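Local coordinates for Xaa-Pro Dipeptidase (PDB 2QS8), which probably acts as a metal-dependent dipeptidase or carboxypeptidase of the amidohydrolase superfamily, hydrolysing peptide bonds in a TIM-barrel active site, at residues M259-E262 with A263-M267; V101-S105 with G106-V110; N347-A351 with M352-Q356; K387-P390 with I391-I394; V119-S122 with L123-I127. All coordinates share one frame; numbering follows the deposited sequence.

Along the chain the contacts come in the order interactions 2, 5, 1, 3 and 4. Interactions 2 and 5 have centres about 15 Å apart and are successive: helix 88-104 ends in a turn that leads into strand 107-112, which is followed by helix 119-128. Interaction 1 starts helix 261-270, its centre about 32 Å from that of interaction 2 and on the opposite side of the chain's centre. Interactions 3 and 4 touch, with centres about 12 Å apart; Ile355 CD1 meets Pro390 CB at 3.8 Å, so the loop after strand 383-386 rests on helix 351-357. The five thus mark helix starts, a helix end and turns around the amidohydrolase barrel and the sheet beside it.

Interaction 1: M259-E262 with A263-M267; sequences MDLE and AMDLM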
loop_
_atom_site.group_PDB
_atom_site.type_symbol
_atom_site.label_atom_id
_atom_site.label_comp_id
_atom_site.label_asym_id
_atom_site.label_seq_id
_atom_site.Cartn_x
_atom_site.Cartn_y
_atom_site.Cartn_z
HETATM N N MSE A 259 -2.430 -3.163 33.568
HETATM C CA MSE A 259 -1.983 -4.525 33.375
HETATM C C MSE A 259 -2.896 -5.458 34.172
HETATM O O MSE A 259 -3.135 -5.217 35.353
HETATM C CB MSE A 259 -0.567 -4.637 33.890
HETATM C CG MSE A 259 0.070 -5.958 33.630
HETATM SE SE MSE A 259 1.730 -5.927 34.634
HETATM C CE MSE A 259 2.713 -4.388 33.861
ATOM N N ASP A 260 -3.419 -6.505 33.537
ATOM C CA ASP A 260 -4.298 -7.440 34.251
ATOM C C ASP A 260 -3.599 -8.757 34.596
ATOM O O ASP A 260 -2.430 -8.942 34.271
ATOM C CB ASP A 260 -5.583 -7.715 33.446
ATOM C CG ASP A 260 -5.313 -8.242 32.059
ATOM O OD1 ASP A 260 -4.170 -8.631 31.771
ATOM O OD2 ASP A 260 -6.262 -8.277 31.252
ATOM N N LEU A 261 -4.305 -9.662 35.268
ATOM C CA LEU A 261 -3.727 -10.950 35.657
ATOM C C LEU A 261 -3.205 -11.728 34.451
ATOM O O LEU A 261 -2.108 -12.283 34.489
ATOM C CB LEU A 261 -4.762 -11.803 36.412
ATOM C CG LEU A 261 -4.318 -13.211 36.837
ATOM C CD1 LEU A 261 -3.085 -13.123 37.729
ATOM C CD2 LEU A 261 -5.455 -13.918 37.571
ATOM N N GLU A 262 -3.990 -11.762 33.381
ATOM C CA GLU A 262 -3.586 -12.475 32.178
ATOM C C GLU A 262 -2.307 -11.897 31.565
ATOM O O GLU A 262 -1.417 -12.639 31.142
ATOM C CB GLU A 262 -4.696 -12.430 31.133
ATOM C CG GLU A 262 -4.329 -13.159 29.860
ATOM C CD GLU A 262 -5.312 -12.912 28.735
ATOM O OE1 GLU A 262 -5.060 -13.427 27.625
ATOM O OE2 GLU A 262 -6.326 -12.207 28.957
ATOM N N ALA A 263 -2.221 -10.572 31.518
ATOM C CA ALA A 263 -1.052 -9.920 30.949
ATOM C C ALA A 263 0.182 -10.253 31.774
ATOM O O ALA A 263 1.257 -10.444 31.225
ATOM C CB ALA A 263 -1.256 -8.411 30.898
HETATM N N MSE A 264 0.013 -10.330 33.090
HETATM C CA MSE A 264 1.117 -10.641 33.974
HETATM C C MSE A 264 1.684 -12.027 33.736
HETATM O O MSE A 264 2.896 -12.181 33.646
HETATM C CB MSE A 264 0.677 -10.483 35.416
HETATM C CG MSE A 264 0.339 -9.047 35.743
HETATM SE SE MSE A 264 0.126 -8.708 37.679
HETATM C CE MSE A 264 -1.760 -9.076 37.949
ATOM N N ASP A 265 0.819 -13.031 33.618
ATOM C CA ASP A 265 1.291 -14.384 33.359
ATOM C C ASP A 265 1.922 -14.463 31.968
ATOM O O ASP A 265 2.894 -15.187 31.755
ATOM C CB ASP A 265 0.148 -15.396 33.475
ATOM C CG ASP A 265 -0.333 -15.570 34.909
ATOM O OD1 ASP A 265 0.525 -15.631 35.813
ATOM O OD2 ASP A 265 -1.558 -15.659 35.137
ATOM N N LEU A 266 1.366 -13.726 31.017
ATOM C CA LEU A 266 1.925 -13.723 29.674
ATOM C C LEU A 266 3.337 -13.154 29.718
ATOM O O LEU A 266 4.244 -13.694 29.100
ATOM C CB LEU A 266 1.053 -12.892 28.731
ATOM C CG LEU A 266 -0.220 -13.587 28.244
ATOM C CD1 LEU A 266 -1.101 -12.596 27.507
ATOM C CD2 LEU A 266 0.156 -14.756 27.332
HETATM N N MSE A 267 3.530 -12.066 30.458
HETATM C CA MSE A 267 4.853 -11.464 30.555
HETATM C C MSE A 267 5.863 -12.383 31.223
HETATM O O MSE A 267 7.037 -12.400 30.852
HETATM C CB MSE A 267 4.773 -10.148 31.311
HETATM C CG MSE A 267 4.207 -9.028 30.481
HETATM SE SE MSE A 267 4.155 -7.405 31.567
HETATM C CE MSE A 267 6.043 -6.830 31.436
#
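Asp260 OD1 takes the amide of Ala263 N at 2.8 Å, met nearly along the C-O axis of the carboxylate. This capping bond forms because CG lies between the backbone N and the carbonyl carbon (chi1 57°), which folds the acid back onto the first turn. Its other oxygen, OD2, forms a salt bridge with Lys243 of helix 239-248, as does Glu262 OE2, so two acids hold one lysine. With an alanine here, Ala263 N is likely to lose its cap and Lys243 one of its two carboxylates. Ordinary helical bonds follow: Met264 N to Asp260 O at 3.0 Å, then Asp265 N to Leu261 O and Leu266 N to Glu262 O. Most of the apolar contacts involve Met259, Met264 and Met267, all present as selenomethionine. Met259 SE rests on Met264 CG at 3.6 Å, the two side chains crossing at about a right angle, while Met259 CG meets Ala263 CB at 3.9 Å. A bend at chi3 (-60°) carries Met259 CE to Met267 SE, 4.1 Å away. Met259 and Met267 both lean on Met242 and on Tyr274 of strand 273-275. On the exposed flank the stem of Glu262 runs beside Leu266, CG to CD1 4.0 Å. An N-cap aspartate with a hydrophobic staple between Met259 and Met264 thus opens helix 261-270, the helix of the beta-alpha-beta unit between strands 252-253 and 273-275.

Interaction 2: V101-S105 with G106-V110; sequences VTFKS and GFTTV
Gly106 N donates to Phe103 O at 3.0 Å, approaching from above the carbonyl plane, and thereby starts the Schellman motif that ends helix 88-104. Its positive phi (115°) calls for glycine, since a CB would be driven into Ser105 O. Phe107 supplies the motif's second bond, from its N to Thr102 O at 3.2 Å. That carbonyl is gripped twice, for Ser105 OG also donates to Thr102 O at 2.8 Å; a chi1 of 77° turns the hydroxyl back toward the helix. The same OG lies at the edge of the Phe107 ring, 3.6 Å from CD1. Phe107 CB meets Thr102 CG2 at 3.9 Å, and Phe107 O receives a nearly straight CA-H...O contact from Phe103 CA at 3.3 Å (171° at the hydrogen). This oxygen also lies at the edge of the Phe103 ring, close to its plane. Thr108 CG2 comes obliquely to that ring, 3.8 Å from Phe103 CE1. Further on, Val110 points its side chain toward the helix, and CG1 touches Thr102 CG2 at 4.2 Å. Around this turn, Phe103 meets Tyr410 edge-to-face and touches Val403 of strand 400-405, while the Phe107 ring packs on Phe325. Strand 107-112 itself runs parallel between strands 60-67 and 136-139, bonding through its backbone to residues such as Asp67 and Phe138.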
loop_
_atom_site.group_PDB
_atom_site.type_symbol
_atom_site.label_atom_id
_atom_site.label_comp_id
_atom_site.label_asym_id
_atom_site.label_seq_id
_atom_site.Cartn_x
_atom_site.Cartn_y
_atom_site.Cartn_z
ATOM N N VAL A 101 23.241 16.158 33.389
ATOM C CA VAL A 101 22.762 16.132 34.764
ATOM C C VAL A 101 22.322 14.728 35.181
ATOM O O VAL A 101 22.405 14.367 36.356
ATOM C CB VAL A 101 21.574 17.117 34.998
ATOM C CG1 VAL A 101 21.984 18.534 34.622
ATOM C CG2 VAL A 101 20.354 16.674 34.206
ATOM N N THR A 102 21.857 13.941 34.216
ATOM C CA THR A 102 21.407 12.586 34.492
ATOM C C THR A 102 22.623 11.711 34.765
ATOM O O THR A 102 22.613 10.855 35.649
ATOM C CB THR A 102 20.618 12.012 33.297
ATOM O OG1 THR A 102 19.433 12.793 33.075
ATOM C CG2 THR A 102 20.217 10.570 33.572
ATOM N N PHE A 103 23.667 11.956 33.989
ATOM C CA PHE A 103 24.923 11.237 34.083
ATOM C C PHE A 103 25.578 11.576 35.414
ATOM O O PHE A 103 26.023 10.690 36.137
ATOM C CB PHE A 103 25.813 11.645 32.897
ATOM C CG PHE A 103 27.198 11.061 32.926
ATOM C CD1 PHE A 103 27.395 9.686 32.950
ATOM C CD2 PHE A 103 28.308 11.893 32.890
ATOM C CE1 PHE A 103 28.686 9.147 32.933
ATOM C CE2 PHE A 103 29.598 11.365 32.873
ATOM C CZ PHE A 103 29.787 9.989 32.896
ATOM N N LYS A 104 25.604 12.863 35.741
ATOM C CA LYS A 104 26.199 13.329 36.983
ATOM C C LYS A 104 25.454 12.824 38.216
ATOM O O LYS A 104 26.022 12.754 39.297
ATOM C CB LYS A 104 26.247 14.854 36.982
ATOM C CG LYS A 104 26.694 15.491 38.291
ATOM C CD LYS A 104 26.563 17.016 38.225
ATOM C CE LYS A 104 26.893 17.687 39.557
ATOM N NZ LYS A 104 26.687 19.175 39.502
ATOM N N SER A 105 24.186 12.463 38.065
ATOM C CA SER A 105 23.424 11.966 39.205
ATOM C C SER A 105 23.673 10.466 39.448
ATOM O O SER A 105 23.105 9.869 40.364
ATOM C CB SER A 105 21.927 12.224 39.004
ATOM O OG SER A 105 21.350 11.305 38.092
ATOM N N GLY A 106 24.522 9.864 38.621
ATOM C CA GLY A 106 24.821 8.454 38.792
ATOM C C GLY A 106 24.391 7.496 37.687
ATOM O O GLY A 106 24.747 6.320 37.729
ATOM N N PHE A 107 23.627 7.969 36.710
ATOM C CA PHE A 107 23.200 7.084 35.629
ATOM C C PHE A 107 24.165 7.149 34.451
ATOM O O PHE A 107 24.165 8.098 33.668
ATOM C CB PHE A 107 21.768 7.408 35.204
ATOM C CG PHE A 107 20.751 7.054 36.250
ATOM C CD1 PHE A 107 20.600 7.842 37.387
ATOM C CD2 PHE A 107 19.991 5.897 36.135
ATOM C CE1 PHE A 107 19.709 7.475 38.393
ATOM C CE2 PHE A 107 19.104 5.529 37.134
ATOM C CZ PHE A 107 18.962 6.320 38.265
ATOM N N THR A 108 24.991 6.111 34.353
ATOM C CA THR A 108 26.011 5.998 33.322
ATOM C C THR A 108 25.495 5.409 32.009
ATOM O O THR A 108 26.137 5.523 30.969
ATOM C CB THR A 108 27.192 5.153 33.851
ATOM O OG1 THR A 108 26.698 3.929 34.414
ATOM C CG2 THR A 108 27.967 5.942 34.907
ATOM N N THR A 109 24.340 4.768 32.056
ATOM C CA THR A 109 23.759 4.203 30.854
ATOM C C THR A 109 22.261 4.466 30.879
ATOM O O THR A 109 21.625 4.316 31.920
ATOM C CB THR A 109 23.992 2.664 30.745
ATOM O OG1 THR A 109 25.390 2.381 30.678
ATOM C CG2 THR A 109 23.336 2.114 29.476
ATOM N N VAL A 110 21.705 4.876 29.740
ATOM C CA VAL A 110 20.272 5.124 29.642
ATOM C C VAL A 110 19.744 4.639 28.301
ATOM O O VAL A 110 20.492 4.504 27.336
ATOM C CB VAL A 110 19.909 6.640 29.776
ATOM C CG1 VAL A 110 20.341 7.172 31.133
ATOM C CG2 VAL A 110 20.571 7.447 28.665
#

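Interaction 3: N347-A351 with M352-Q356; sequences NGMPA and MKAIQ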
loop_
_atom_site.group_PDB
_atom_site.type_symbol
_atom_site.label_atom_id
_atom_site.label_comp_id
_atom_site.label_asym_id
_atom_site.label_seq_id
_atom_site.Cartn_x
_atom_site.Cartn_y
_atom_site.Cartn_z
ATOM N N ASN A 347 6.388 0.917 47.497
ATOM C CA ASN A 347 5.346 0.074 46.941
ATOM C C ASN A 347 5.627 -1.426 46.990
ATOM O O ASN A 347 5.073 -2.195 46.197
ATOM C CB ASN A 347 5.018 0.531 45.520
ATOM C CG ASN A 347 4.246 1.844 45.508
ATOM O OD1 ASN A 347 3.052 1.876 45.799
ATOM N ND2 ASN A 347 4.937 2.934 45.195
ATOM N N GLY A 348 6.486 -1.842 47.923
ATOM C CA GLY A 348 6.766 -3.258 48.088
ATOM C C GLY A 348 8.081 -3.881 47.665
ATOM O O GLY A 348 8.346 -5.027 48.020
HETATM N N MSE A 349 8.910 -3.170 46.914
HETATM C CA MSE A 349 10.168 -3.756 46.493
HETATM C C MSE A 349 11.293 -3.403 47.447
HETATM O O MSE A 349 11.538 -2.227 47.715
HETATM C CB MSE A 349 10.538 -3.295 45.088
HETATM C CG MSE A 349 11.723 -4.057 44.526
HETATM SE SE MSE A 349 12.382 -3.430 42.762
HETATM C CE MSE A 349 11.625 -4.783 41.536
ATOM N N PRO A 350 11.988 -4.418 47.985
ATOM C CA PRO A 350 13.096 -4.163 48.912
ATOM C C PRO A 350 14.199 -3.365 48.227
ATOM O O PRO A 350 14.449 -3.535 47.037
ATOM C CB PRO A 350 13.540 -5.570 49.319
ATOM C CG PRO A 350 13.139 -6.416 48.151
ATOM C CD PRO A 350 11.785 -5.867 47.798
ATOM N N ALA A 351 14.852 -2.494 48.981
ATOM C CA ALA A 351 15.913 -1.649 48.449
ATOM C C ALA A 351 16.960 -2.322 47.551
ATOM O O ALA A 351 17.284 -1.805 46.486
ATOM C CB ALA A 351 16.608 -0.930 49.591
HETATM N N MSE A 352 17.499 -3.456 47.976
HETATM C CA MSE A 352 18.522 -4.132 47.194
HETATM C C MSE A 352 17.984 -4.604 45.849
HETATM O O MSE A 352 18.673 -4.527 44.832
HETATM C CB MSE A 352 19.105 -5.315 47.981
HETATM C CG MSE A 352 20.108 -6.146 47.193
HETATM SE SE MSE A 352 21.637 -5.045 46.656
HETATM C CE MSE A 352 23.031 -5.554 47.977
ATOM N N LYS A 353 16.751 -5.097 45.850
ATOM C CA LYS A 353 16.137 -5.567 44.619
ATOM C C LYS A 353 15.939 -4.391 43.674
ATOM O O LYS A 353 16.046 -4.540 42.456
ATOM C CB LYS A 353 14.798 -6.233 44.909
ATOM C CG LYS A 353 14.730 -7.685 44.449
ATOM C CD LYS A 353 15.830 -8.550 45.073
ATOM C CE LYS A 353 15.697 -10.011 44.640
ATOM N NZ LYS A 353 16.820 -10.854 45.143
ATOM N N ALA A 354 15.667 -3.225 44.244
ATOM C CA ALA A 354 15.474 -2.022 43.458
ATOM C C ALA A 354 16.785 -1.634 42.781
ATOM O O ALA A 354 16.798 -1.314 41.595
ATOM C CB ALA A 354 14.979 -0.885 44.345
ATOM N N ILE A 355 17.885 -1.664 43.528
ATOM C CA ILE A 355 19.177 -1.313 42.952
ATOM C C ILE A 355 19.588 -2.318 41.873
ATOM O O ILE A 355 20.215 -1.951 40.881
ATOM C CB ILE A 355 20.274 -1.254 44.025
ATOM C CG1 ILE A 355 19.929 -0.174 45.045
ATOM C CG2 ILE A 355 21.612 -0.946 43.380
ATOM C CD1 ILE A 355 20.854 -0.117 46.227
ATOM N N GLN A 356 19.225 -3.584 42.067
ATOM C CA GLN A 356 19.574 -4.606 41.089
ATOM C C GLN A 356 18.757 -4.421 39.812
ATOM O O GLN A 356 19.186 -4.822 38.731
ATOM C CB GLN A 356 19.363 -6.011 41.678
ATOM C CG GLN A 356 20.221 -6.266 42.916
ATOM C CD GLN A 356 20.177 -7.700 43.405
ATOM O OE1 GLN A 356 19.118 -8.307 43.499
ATOM N NE2 GLN A 356 21.343 -8.241 43.737
#
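Met349, a selenomethionine, lays its selenium against the start of helix 351-357: SE is 3.5 Å from Ala354 CA and 4.0 Å from Ala354 CB. The chain leaves the backbone with CG opposite N (chi1 -171°), runs straight through chi2 and bends only at chi3, where SE is already against the helix. On the way its CG passes Lys353 CB at 3.8 Å, the two side chains crossing at about a right angle. Lys353 is also flanked by Pro350, whose CG sits 3.6 Å from Lys353 CB; ring and lysine stem lie side by side and point the same way. The first torsion of Lys353 falls off the staggered positions (chi1 -121°), and a bend at chi2 leads NZ to a weak, long ion pair with Asp22. Ile355 keeps CG1 anti to its carbonyl carbon (chi1 -62°), which sets that atom 3.4 Å from Ala351 O. The backbone joins in with Ala354 N to Pro350 O at 3.1 Å and Ile355 N to Ala351 O at 3.0 Å. Just before, Gly348 ends helix 339-346 in a Schellman motif, and a four-residue link joins the two helices. Pro350 stands at the N-cap but has no polar side-chain group to accept from the first amides; among these residues the start of the helix is therefore marked by apolar contacts, including a hydrophobic staple from Met349 to Ala354, while the carbonyls of Pro350 and Ala351 serve amides further on.

Interaction 4: K387-P390 with I391-I394; sequences KGNP and IEDI
The amide of Asn389 and the carboxylate of Glu392 are stacked with planes 21° apart, the side chains crossing at about a right angle. Glu392 CG comes to 3.8 Å from Asn389 CG, so the glutamate stem covers part of one amide face. At the oxygen end of the amide, Asn389 OD1 accepts from Ile391 N at 2.9 Å, the donor tilted 15° from the carbonyl plane, and Ile391 CB crowds the same oxygen at 3.2 Å. With CG anti to the backbone N (chi1 -166°), the amide points over the turn toward that N-H. This is an Asx turn, nested in a type I beta turn whose corners are Pro390 and Ile391. The turn closes through Glu392 N to Asn389 O at 3.1 Å, the donor standing above the carbonyl plane. Asn389 O is used a second time by Asp393 N, at 3.3 Å and in the plane, so one carbonyl takes two amides. Replacing Asn389 by an alanine is likely to leave Ile391 N without its side-chain acceptor and the stem of Glu392 without a flat partner to lie on. Further round, Ile394 CB sits 3.4 Å from Pro390 O. Asp393 OD1 is hydrogen-bonded to Ser395 OG just beyond. Ile391 turns its apolar groups onto Met352 and Ile355 of helix 351-357, and Ile394 reaches Phe341 and Val345 of helix 339-346.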
loop_
_atom_site.group_PDB
_atom_site.type_symbol
_atom_site.label_atom_id
_atom_site.label_comp_id
_atom_site.label_asym_id
_atom_site.label_seq_id
_atom_site.Cartn_x
_atom_site.Cartn_y
_atom_site.Cartn_z
ATOM N N LYS A 387 27.678 8.798 49.818
ATOM C CA LYS A 387 27.881 8.759 51.259
ATOM C C LYS A 387 26.594 8.253 51.891
ATOM O O LYS A 387 25.533 8.858 51.737
ATOM C CB LYS A 387 28.203 10.152 51.799
ATOM C CG LYS A 387 29.562 10.685 51.389
ATOM C CD LYS A 387 29.774 12.089 51.938
ATOM C CE LYS A 387 31.076 12.700 51.444
ATOM N NZ LYS A 387 31.246 14.113 51.911
ATOM N N GLY A 388 26.679 7.129 52.589
ATOM C CA GLY A 388 25.497 6.578 53.221
ATOM C C GLY A 388 25.209 5.175 52.740
ATOM O O GLY A 388 25.868 4.678 51.834
ATOM N N ASN A 389 24.218 4.538 53.348
ATOM C CA ASN A 389 23.841 3.177 52.993
ATOM C C ASN A 389 22.514 3.173 52.239
ATOM O O ASN A 389 21.457 3.377 52.830
ATOM C CB ASN A 389 23.704 2.323 54.255
ATOM C CG ASN A 389 23.658 0.838 53.948
ATOM O OD1 ASN A 389 23.039 0.409 52.966
ATOM N ND2 ASN A 389 24.306 0.038 54.796
ATOM N N PRO A 390 22.557 2.939 50.918
ATOM C CA PRO A 390 21.352 2.911 50.084
ATOM C C PRO A 390 20.322 1.873 50.525
ATOM O O PRO A 390 19.121 2.066 50.335
ATOM C CB PRO A 390 21.907 2.610 48.695
ATOM C CG PRO A 390 23.264 3.233 48.737
ATOM C CD PRO A 390 23.767 2.816 50.086
ATOM N N ILE A 391 20.795 0.775 51.112
ATOM C CA ILE A 391 19.905 -0.293 51.567
ATOM C C ILE A 391 19.014 0.130 52.743
ATOM O O ILE A 391 17.905 -0.389 52.906
ATOM C CB ILE A 391 20.713 -1.543 51.983
ATOM C CG1 ILE A 391 21.628 -1.978 50.834
ATOM C CG2 ILE A 391 19.764 -2.678 52.366
ATOM C CD1 ILE A 391 20.905 -2.293 49.548
ATOM N N GLU A 392 19.492 1.074 53.553
ATOM C CA GLU A 392 18.733 1.542 54.707
ATOM C C GLU A 392 17.854 2.755 54.395
ATOM O O GLU A 392 16.850 3.002 55.063
ATOM C CB GLU A 392 19.678 1.890 55.860
ATOM C CG GLU A 392 20.640 0.772 56.240
ATOM C CD GLU A 392 21.378 1.049 57.545
ATOM O OE1 GLU A 392 21.823 2.202 57.749
ATOM O OE2 GLU A 392 21.518 0.108 58.361
ATOM N N ASP A 393 18.248 3.511 53.384
ATOM C CA ASP A 393 17.507 4.697 52.966
ATOM C C ASP A 393 17.967 5.007 51.544
ATOM O O ASP A 393 18.873 5.811 51.326
ATOM C CB ASP A 393 17.805 5.862 53.913
ATOM C CG ASP A 393 17.102 7.143 53.510
ATOM O OD1 ASP A 393 16.077 7.070 52.797
ATOM O OD2 ASP A 393 17.573 8.227 53.922
ATOM N N ILE A 394 17.333 4.336 50.588
ATOM C CA ILE A 394 17.660 4.470 49.180
ATOM C C ILE A 394 17.565 5.897 48.646
ATOM O O ILE A 394 18.131 6.203 47.596
ATOM C CB ILE A 394 16.778 3.525 48.331
ATOM C CG1 ILE A 394 17.443 3.269 46.979
ATOM C CG2 ILE A 394 15.388 4.125 48.131
ATOM C CD1 ILE A 394 16.852 2.084 46.236
#

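Interaction 5: V119-S122 with L123-I127; sequences VAIS and LRDAI
Ile121 and Arg124 lie side by side one turn apart, Ile121 CG2 meeting Arg124 NH2 at 3.9 Å in an oblique approach to the guanidinium. The backbone bonds are those of a regular alpha helix: Leu123 N to Val119 O at 2.9 Å, Arg124 N to Ala120 O at 2.8 Å and Asp125 N to Ile121 O at 3.1 Å, with Ala126 N to Ser122 O next in line. CB of Arg124 lies beside Ala120 O, as a regular helix brings it. Helix 119-128 links parallel strands 107-112 and 136-139 in a beta-alpha-beta unit of the TIM-barrel fold, and its first amides, Val119 N and Ala120 N, are taken by the carboxylate of Asp115. The apolar flank faces inward: Val119 and Leu123 touch Ala95 of helix 88-104, while Leu123 and Ile127 reach Ile137 of strand 136-139. Charge gathers at Arg124 and Asp125. Arg124 NE donates to Asp125 OD1 at 3.0 Å and NH2 to the same oxygen at 3.1 Å, a side-on salt bridge in which both nitrogens share one acceptor. That oxygen lies in the guanidinium plane, yet both donors come from one face of the carboxylate, NE 41° above its plane. A bend at chi3 (72°) turns the guanidinium back to its neighbour. The third nitrogen, Arg124 NH1, reaches a salt bridge with Asp191 and a bond to Gly189 O, which probably fixes the rotation of the group.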
loop_
_atom_site.group_PDB
_atom_site.type_symbol
_atom_site.label_atom_id
_atom_site.label_comp_id
_atom_site.label_asym_id
_atom_site.label_seq_id
_atom_site.Cartn_x
_atom_site.Cartn_y
_atom_site.Cartn_z
ATOM N N VAL A 119 17.524 13.274 17.878
ATOM C CA VAL A 119 18.134 13.885 19.053
ATOM C C VAL A 119 19.045 12.909 19.818
ATOM O O VAL A 119 20.260 13.094 19.852
ATOM C CB VAL A 119 17.055 14.473 19.991
ATOM C CG1 VAL A 119 17.713 15.203 21.165
ATOM C CG2 VAL A 119 16.170 15.439 19.208
ATOM N N ALA A 120 18.476 11.876 20.419
ATOM C CA ALA A 120 19.291 10.912 21.154
ATOM C C ALA A 120 20.347 10.238 20.249
ATOM O O ALA A 120 21.474 9.987 20.680
ATOM C CB ALA A 120 18.395 9.846 21.803
ATOM N N ILE A 121 19.990 9.946 19.002
ATOM C CA ILE A 121 20.941 9.312 18.103
ATOM C C ILE A 121 22.170 10.217 17.911
ATOM O O ILE A 121 23.311 9.760 18.004
ATOM C CB ILE A 121 20.293 9.020 16.745
ATOM C CG1 ILE A 121 19.298 7.859 16.894
ATOM C CG2 ILE A 121 21.359 8.738 15.700
ATOM C CD1 ILE A 121 18.339 7.720 15.738
ATOM N N SER A 122 21.934 11.498 17.651
ATOM C CA SER A 122 23.040 12.434 17.467
ATOM C C SER A 122 23.834 12.638 18.763
ATOM O O SER A 122 25.059 12.714 18.755
ATOM C CB SER A 122 22.521 13.785 16.969
ATOM O OG SER A 122 21.887 13.653 15.709
ATOM N N LEU A 123 23.132 12.714 19.883
ATOM C CA LEU A 123 23.793 12.920 21.158
ATOM C C LEU A 123 24.678 11.712 21.490
ATOM O O LEU A 123 25.826 11.865 21.923
ATOM C CB LEU A 123 22.752 13.139 22.251
ATOM C CG LEU A 123 23.278 13.615 23.603
ATOM C CD1 LEU A 123 24.113 14.878 23.395
ATOM C CD2 LEU A 123 22.117 13.873 24.554
ATOM N N ARG A 124 24.129 10.521 21.266
ATOM C CA ARG A 124 24.843 9.270 21.514
ATOM C C ARG A 124 26.141 9.258 20.723
ATOM O O ARG A 124 27.202 8.993 21.274
ATOM C CB ARG A 124 23.988 8.069 21.087
ATOM C CG ARG A 124 24.717 6.737 21.137
ATOM C CD ARG A 124 24.011 5.694 20.281
ATOM N NE ARG A 124 24.189 5.948 18.853
ATOM C CZ ARG A 124 23.410 5.452 17.897
ATOM N NH1 ARG A 124 22.383 4.668 18.207
ATOM N NH2 ARG A 124 23.662 5.744 16.631
ATOM N N ASP A 125 26.053 9.555 19.431
ATOM C CA ASP A 125 27.240 9.559 18.584
ATOM C C ASP A 125 28.276 10.591 19.008
ATOM O O ASP A 125 29.474 10.320 18.938
ATOM C CB ASP A 125 26.861 9.768 17.113
ATOM C CG ASP A 125 26.120 8.569 16.524
ATOM O OD1 ASP A 125 26.109 7.491 17.153
ATOM O OD2 ASP A 125 25.550 8.703 15.425
ATOM N N ALA A 126 27.816 11.765 19.447
ATOM C CA ALA A 126 28.719 12.826 19.885
ATOM C C ALA A 126 29.434 12.395 21.165
ATOM O O ALA A 126 30.631 12.610 21.325
ATOM C CB ALA A 126 27.944 14.128 20.132
ATOM N N ILE A 127 28.685 11.782 22.072
ATOM C CA ILE A 127 29.254 11.318 23.323
ATOM C C ILE A 127 30.236 10.170 23.086
ATOM O O ILE A 127 31.366 10.195 23.571
ATOM C CB ILE A 127 28.162 10.840 24.302
ATOM C CG1 ILE A 127 27.349 12.037 24.795
ATOM C CG2 ILE A 127 28.803 10.107 25.476
ATOM C CD1 ILE A 127 26.136 11.670 25.601
#